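Local structure of 5-dehydro-2-deoxygluconokinase (Bacillus halodurans C-125, 2QCV) at residues 24-29 with 102-107; 41-46 with 73-78. The protein probably phosphorylates 5-dehydro-2-deoxy-D-gluconate with ATP, a step of myo-inositol degradation, as a member of the PfkB family of carbohydrate kinases. All coordinates share one frame; numbering follows the deposited sequence. Where two conformers were deposited one is given.

Contact 1: 24-29 with 102-107; sequences LNAVEY and AFTEIK
One face of the F103 ring carries L24, whose CD1 lies over the face, offset toward the rim, as a CH-pi contact, 4.0 Å from the ring centroid. The edge-to-face partners of this ring are F39 and, across the subunit interface, H72 of the second subunit. The amide of N25 is a second flat group: its ND2 donates to T104 OG1 at 3.2 Å, with the acceptor close to the amide plane. The same hydroxyl oxygen accepts A26 N at 3.3 Å, so a main-chain and a side-chain N-H converge on it. T104 can offer it because chi1 of 61° sets OG1 between its own backbone N and carbonyl carbon, facing the neighbouring strand. The backbones run parallel. L24 N reaches A102 O at 2.8 Å in an almost straight bond, and T104 N returns to L24 O at 3.0 Å. Beyond these bonds, Y29 CB rests on I106 CD1 at 3.8 Å. The chemistry thus changes along the pair: regular main-chain bonding at L24 gives way to a threonine hydroxyl that takes up A26 N where strand 21-26 ends and also receives the N25 amide, so that side-chain bonding continues where the main-chain bonds stop.

Contact 2: 41-46 with 73-78; sequences KYVGGS and GRFIES
Strand 41-44 and helix 73-78 cross at 71°, their axes 8.8 Å apart at the closest approach; no hydrogen bond crosses between them, and side chains do most of the bridging. The principle illustrated is that a lysine can serve as a hydrophobic rod and a cation at once. K41 leaves the strand with CG anti to its backbone N (chi1 -171°) and bends at chi3, which lays CE over the centre of the F75 ring, 3.6 Å from the centroid and almost exactly on the ring normal. NZ follows above the same face at 4.1 Å from that centroid, a cation-pi contact. The ammonium group goes on to bond T36 O of the second subunit, so it meets an aromatic face of its own chain and a carbonyl oxygen of another, and the interface probably helps to hold the lysine in place. F75 meets the strand at its edge too: Y42 C lies near the ring plane, 3.9 Å from F75 CE2. V43 approaches the ring obliquely, its CG2 3.7 Å from F75 CE2, and the same methyl lies 4.2 Å from I76 CG1, so it bridges two consecutive helix residues. I22 of strand 21-26 packs on K41, F75 and I76, and A48 and I52 of helix 46-56 touch V43. A helix of the large domain is thereby joined to the root of the small beta-sheet lid, where strand 38-44 passes through G44 and the N-cap G45 into helix 46-56, an architecture characteristic of the ribokinase-like PfkB fold.

How the contacts relate
Contacts 1 and 2 lie about 17 Å apart, centre to centre, and both reach one four-stranded sheet, in which strand 21-26 pairs on one side with 101-106 and on the other with 38-44. Contact 1 is a strand pairing within this lid; contact 2 joins an edge strand of the lid, 38-44, to helix 71-82. They touch directly, with L24 CD2 4.1 Å from K41 CA, and N25 packs beside Y42. Both also meet the second subunit: L24 packs on F103 of the second subunit and F103 on its L24, while K41 and F75 reach residues of its 33-37 region. In PfkB kinases such a lid usually covers the sugar site and often dimerises, consistent with this position.

Contact 1: 24-29 with 102-107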
loop_
_atom_site.group_PDB
_atom_site.type_symbol
_atom_site.label_atom_id
_atom_site.label_comp_id
_atom_site.label_asym_id
_atom_site.label_seq_id
_atom_site.Cartn_x
_atom_site.Cartn_y
_atom_site.Cartn_z
ATOM N N LEU A 24 9.277 5.655 -25.147
ATOM C CA LEU A 24 10.020 6.888 -25.376
ATOM C C LEU A 24 11.399 6.444 -25.858
ATOM O O LEU A 24 12.252 6.021 -25.092
ATOM C CB LEU A 24 10.042 7.730 -24.113
ATOM C CG LEU A 24 8.644 8.333 -23.805
ATOM C CD1 LEU A 24 8.430 8.700 -22.348
ATOM C CD2 LEU A 24 8.394 9.509 -24.694
ATOM N N ASN A 25 11.563 6.529 -27.164
ATOM C CA ASN A 25 12.744 6.083 -27.836
ATOM C C ASN A 25 13.786 7.172 -28.025
ATOM O O ASN A 25 13.503 8.226 -28.547
ATOM C CB ASN A 25 12.350 5.533 -29.198
ATOM C CG ASN A 25 11.457 4.317 -29.069
ATOM O OD1 ASN A 25 10.329 4.318 -29.556
ATOM N ND2 ASN A 25 11.933 3.298 -28.349
ATOM N N ALA A 26 14.988 6.857 -27.583
ATOM C CA ALA A 26 16.138 7.728 -27.641
ATOM C C ALA A 26 16.413 8.157 -29.055
ATOM O O ALA A 26 16.635 7.303 -29.926
ATOM C CB ALA A 26 17.354 6.966 -27.101
ATOM N N VAL A 27 16.393 9.465 -29.285
ATOM C CA VAL A 27 16.722 10.033 -30.591
ATOM C C VAL A 27 18.239 9.999 -30.812
ATOM O O VAL A 27 18.706 9.555 -31.853
ATOM C CB VAL A 27 16.180 11.463 -30.710
ATOM C CG1 VAL A 27 16.636 12.122 -31.999
ATOM C CG2 VAL A 27 14.649 11.437 -30.611
ATOM N N GLU A 28 19.000 10.434 -29.819
ATOM C CA GLU A 28 20.457 10.356 -29.872
ATOM C C GLU A 28 20.809 9.053 -29.195
ATOM O O GLU A 28 20.591 8.891 -27.987
ATOM C CB GLU A 28 21.096 11.546 -29.145
ATOM C CG GLU A 28 20.569 12.901 -29.583
ATOM C CD GLU A 28 19.343 13.375 -28.821
ATOM O OE1 GLU A 28 18.829 12.634 -27.951
ATOM O OE2 GLU A 28 18.883 14.503 -29.100
ATOM N N TYR A 29 21.295 8.098 -29.969
ATOM C CA TYR A 29 21.491 6.762 -29.450
ATOM C C TYR A 29 22.942 6.337 -29.635
ATOM O O TYR A 29 23.789 7.163 -29.973
ATOM C CB TYR A 29 20.500 5.794 -30.105
ATOM C CG TYR A 29 20.631 5.663 -31.597
ATOM C CD1 TYR A 29 19.973 6.541 -32.444
ATOM C CD2 TYR A 29 21.384 4.621 -32.170
ATOM C CE1 TYR A 29 20.079 6.412 -33.830
ATOM C CE2 TYR A 29 21.488 4.484 -33.545
ATOM C CZ TYR A 29 20.840 5.385 -34.374
ATOM O OH TYR A 29 20.943 5.252 -35.747
ATOM N N ALA A 102 8.193 3.215 -21.120
ATOM C CA ALA A 102 9.470 2.547 -21.356
ATOM C C ALA A 102 10.409 3.553 -22.012
ATOM O O ALA A 102 10.181 3.941 -23.140
ATOM C CB ALA A 102 9.254 1.320 -22.249
ATOM N N PHE A 103 11.454 3.980 -21.306
ATOM C CA PHE A 103 12.505 4.789 -21.918
ATOM C C PHE A 103 13.579 3.851 -22.425
ATOM O O PHE A 103 14.065 2.988 -21.675
ATOM C CB PHE A 103 13.150 5.720 -20.902
ATOM C CG PHE A 103 12.252 6.801 -20.393
ATOM C CD1 PHE A 103 11.355 6.548 -19.358
ATOM C CD2 PHE A 103 12.348 8.090 -20.912
ATOM C CE1 PHE A 103 10.533 7.573 -18.890
ATOM C CE2 PHE A 103 11.549 9.114 -20.423
ATOM C CZ PHE A 103 10.643 8.858 -19.450
ATOM N N THR A 104 13.978 4.014 -23.673
ATOM C CA THR A 104 14.909 3.026 -24.252
ATOM C C THR A 104 16.300 3.594 -24.277
ATOM O O THR A 104 16.490 4.782 -24.559
ATOM C CB THR A 104 14.501 2.623 -25.671
ATOM O OG1 THR A 104 14.538 3.797 -26.491
ATOM C CG2 THR A 104 13.117 2.009 -25.658
ATOM N N GLU A 105 17.264 2.765 -23.872
ATOM C CA GLU A 105 18.671 3.111 -23.955
ATOM C C GLU A 105 19.282 2.192 -24.990
ATOM O O GLU A 105 19.070 0.982 -24.925
ATOM C CB GLU A 105 19.384 2.864 -22.627
ATOM C CG GLU A 105 20.863 3.154 -22.702
ATOM C CD GLU A 105 21.549 2.967 -21.375
ATOM O OE1 GLU A 105 21.847 1.798 -21.030
ATOM O OE2 GLU A 105 21.749 3.982 -20.670
ATOM N N ILE A 106 20.032 2.777 -25.917
ATOM C CA ILE A 106 20.802 2.045 -26.922
ATOM C C ILE A 106 22.266 2.452 -26.776
ATOM O O ILE A 106 22.704 3.476 -27.305
ATOM C CB ILE A 106 20.288 2.362 -28.353
ATOM C CG1 ILE A 106 18.762 2.167 -28.424
ATOM C CG2 ILE A 106 20.933 1.437 -29.399
ATOM C CD1 ILE A 106 18.125 2.884 -29.578
ATOM N N LYS A 107 23.024 1.674 -26.014
ATOM C CA LYS A 107 24.425 1.999 -25.830
ATOM C C LYS A 107 25.212 1.674 -27.109
ATOM O O LYS A 107 26.158 2.391 -27.473
ATOM C CB LYS A 107 24.985 1.229 -24.649
ATOM C CG LYS A 107 24.757 1.927 -23.314
ATOM C CD LYS A 107 25.228 1.026 -22.166
ATOM C CE LYS A 107 25.643 1.846 -20.967
ATOM N NZ LYS A 107 25.819 0.971 -19.780
#

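Contact 2: 41-46 with 73-78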
loop_
_atom_site.group_PDB
_atom_site.type_symbol
_atom_site.label_atom_id
_atom_site.label_comp_id
_atom_site.label_asym_id
_atom_site.label_seq_id
_atom_site.Cartn_x
_atom_site.Cartn_y
_atom_site.Cartn_z
ATOM N N LYS A 41 7.987 9.619 -29.032
ATOM C CA LYS A 41 6.830 8.951 -28.437
ATOM C C LYS A 41 6.176 7.962 -29.402
ATOM O O LYS A 41 5.753 8.331 -30.506
ATOM C CB LYS A 41 5.795 9.998 -28.056
ATOM C CG LYS A 41 4.640 9.504 -27.254
ATOM C CD LYS A 41 3.646 10.592 -26.959
ATOM C CE LYS A 41 2.863 10.978 -28.201
ATOM N NZ LYS A 41 1.870 12.041 -27.938
ATOM N N TYR A 42 6.067 6.714 -28.952
ATOM C CA TYR A 42 5.406 5.652 -29.700
ATOM C C TYR A 42 4.462 4.885 -28.772
ATOM O O TYR A 42 4.598 4.927 -27.542
ATOM C CB TYR A 42 6.430 4.683 -30.263
ATOM C CG TYR A 42 7.295 5.271 -31.307
ATOM C CD1 TYR A 42 6.862 5.356 -32.618
ATOM C CD2 TYR A 42 8.547 5.740 -31.003
ATOM C CE1 TYR A 42 7.657 5.905 -33.585
ATOM C CE2 TYR A 42 9.344 6.293 -31.962
ATOM C CZ TYR A 42 8.897 6.384 -33.241
ATOM O OH TYR A 42 9.717 6.922 -34.196
ATOM N N VAL A 43 3.508 4.163 -29.356
ATOM C CA VAL A 43 2.755 3.191 -28.570
ATOM C C VAL A 43 3.703 1.994 -28.384
ATOM O O VAL A 43 4.387 1.552 -29.339
ATOM C CB VAL A 43 1.459 2.702 -29.273
ATOM C CG1 VAL A 43 0.785 1.576 -28.447
ATOM C CG2 VAL A 43 0.499 3.876 -29.545
ATOM N N GLY A 44 3.717 1.443 -27.190
ATOM C CA GLY A 44 4.456 0.185 -26.936
ATOM C C GLY A 44 3.652 -0.772 -26.094
ATOM O O GLY A 44 2.447 -0.582 -25.909
ATOM N N GLY A 45 4.320 -1.816 -25.602
ATOM C CA GLY A 45 3.644 -2.870 -24.873
ATOM C C GLY A 45 3.536 -4.018 -25.834
ATOM O O GLY A 45 3.098 -3.847 -26.980
ATOM N N SER A 46 3.919 -5.209 -25.375
ATOM C CA SER A 46 3.927 -6.392 -26.271
ATOM C C SER A 46 2.615 -6.683 -27.033
ATOM O O SER A 46 2.653 -6.743 -28.258
ATOM C CB SER A 46 4.425 -7.623 -25.525
ATOM O OG SER A 46 4.203 -8.766 -26.312
ATOM N N GLY A 73 -3.057 8.102 -22.669
ATOM C CA GLY A 73 -4.107 7.147 -23.002
ATOM C C GLY A 73 -4.822 7.551 -24.280
ATOM O O GLY A 73 -5.088 6.726 -25.107
ATOM N N ARG A 74 -5.131 8.832 -24.455
ATOM C CA ARG A 74 -5.838 9.253 -25.664
ATOM C C ARG A 74 -4.989 9.130 -26.910
ATOM O O ARG A 74 -5.501 8.803 -27.984
ATOM C CB ARG A 74 -6.387 10.661 -25.525
ATOM C CG ARG A 74 -7.416 10.751 -24.453
ATOM C CD ARG A 74 -8.129 12.075 -24.450
ATOM N NE ARG A 74 -7.302 13.206 -24.012
ATOM C CZ ARG A 74 -7.131 13.590 -22.746
ATOM N NH1 ARG A 74 -7.698 12.948 -21.743
ATOM N NH2 ARG A 74 -6.396 14.655 -22.491
ATOM N N PHE A 75 -3.686 9.367 -26.784
ATOM C CA PHE A 75 -2.783 9.096 -27.887
ATOM C C PHE A 75 -2.770 7.625 -28.298
ATOM O O PHE A 75 -2.796 7.307 -29.497
ATOM C CB PHE A 75 -1.364 9.549 -27.570
ATOM C CG PHE A 75 -0.342 8.998 -28.503
ATOM C CD1 PHE A 75 -0.224 9.479 -29.800
ATOM C CD2 PHE A 75 0.507 7.954 -28.085
ATOM C CE1 PHE A 75 0.704 8.942 -30.665
ATOM C CE2 PHE A 75 1.448 7.419 -28.941
ATOM C CZ PHE A 75 1.559 7.902 -30.225
ATOM N N ILE A 76 -2.687 6.743 -27.314
ATOM C CA ILE A 76 -2.660 5.296 -27.567
ATOM C C ILE A 76 -3.939 4.914 -28.316
ATOM O O ILE A 76 -3.874 4.236 -29.335
ATOM C CB ILE A 76 -2.547 4.483 -26.261
ATOM C CG1 ILE A 76 -1.115 4.522 -25.682
ATOM C CG2 ILE A 76 -2.917 3.010 -26.490
ATOM C CD1 ILE A 76 -1.006 4.250 -24.192
ATOM N N GLU A 77 -5.095 5.375 -27.840
ATOM C CA GLU A 77 -6.360 5.033 -28.516
ATOM C C GLU A 77 -6.391 5.587 -29.936
ATOM O O GLU A 77 -6.758 4.895 -30.873
ATOM C CB GLU A 77 -7.576 5.559 -27.731
ATOM C CG GLU A 77 -8.939 5.090 -28.270
ATOM C CD GLU A 77 -9.414 5.823 -29.515
ATOM O OE1 GLU A 77 -9.093 7.044 -29.702
ATOM O OE2 GLU A 77 -10.112 5.175 -30.347
ATOM N N SER A 78 -6.006 6.852 -30.098
ATOM C CA SER A 78 -6.061 7.493 -31.393
ATOM C C SER A 78 -5.101 6.886 -32.402
ATOM O O SER A 78 -5.449 6.741 -33.582
ATOM C CB SER A 78 -5.828 8.995 -31.239
ATOM O OG SER A 78 -6.838 9.524 -30.397
#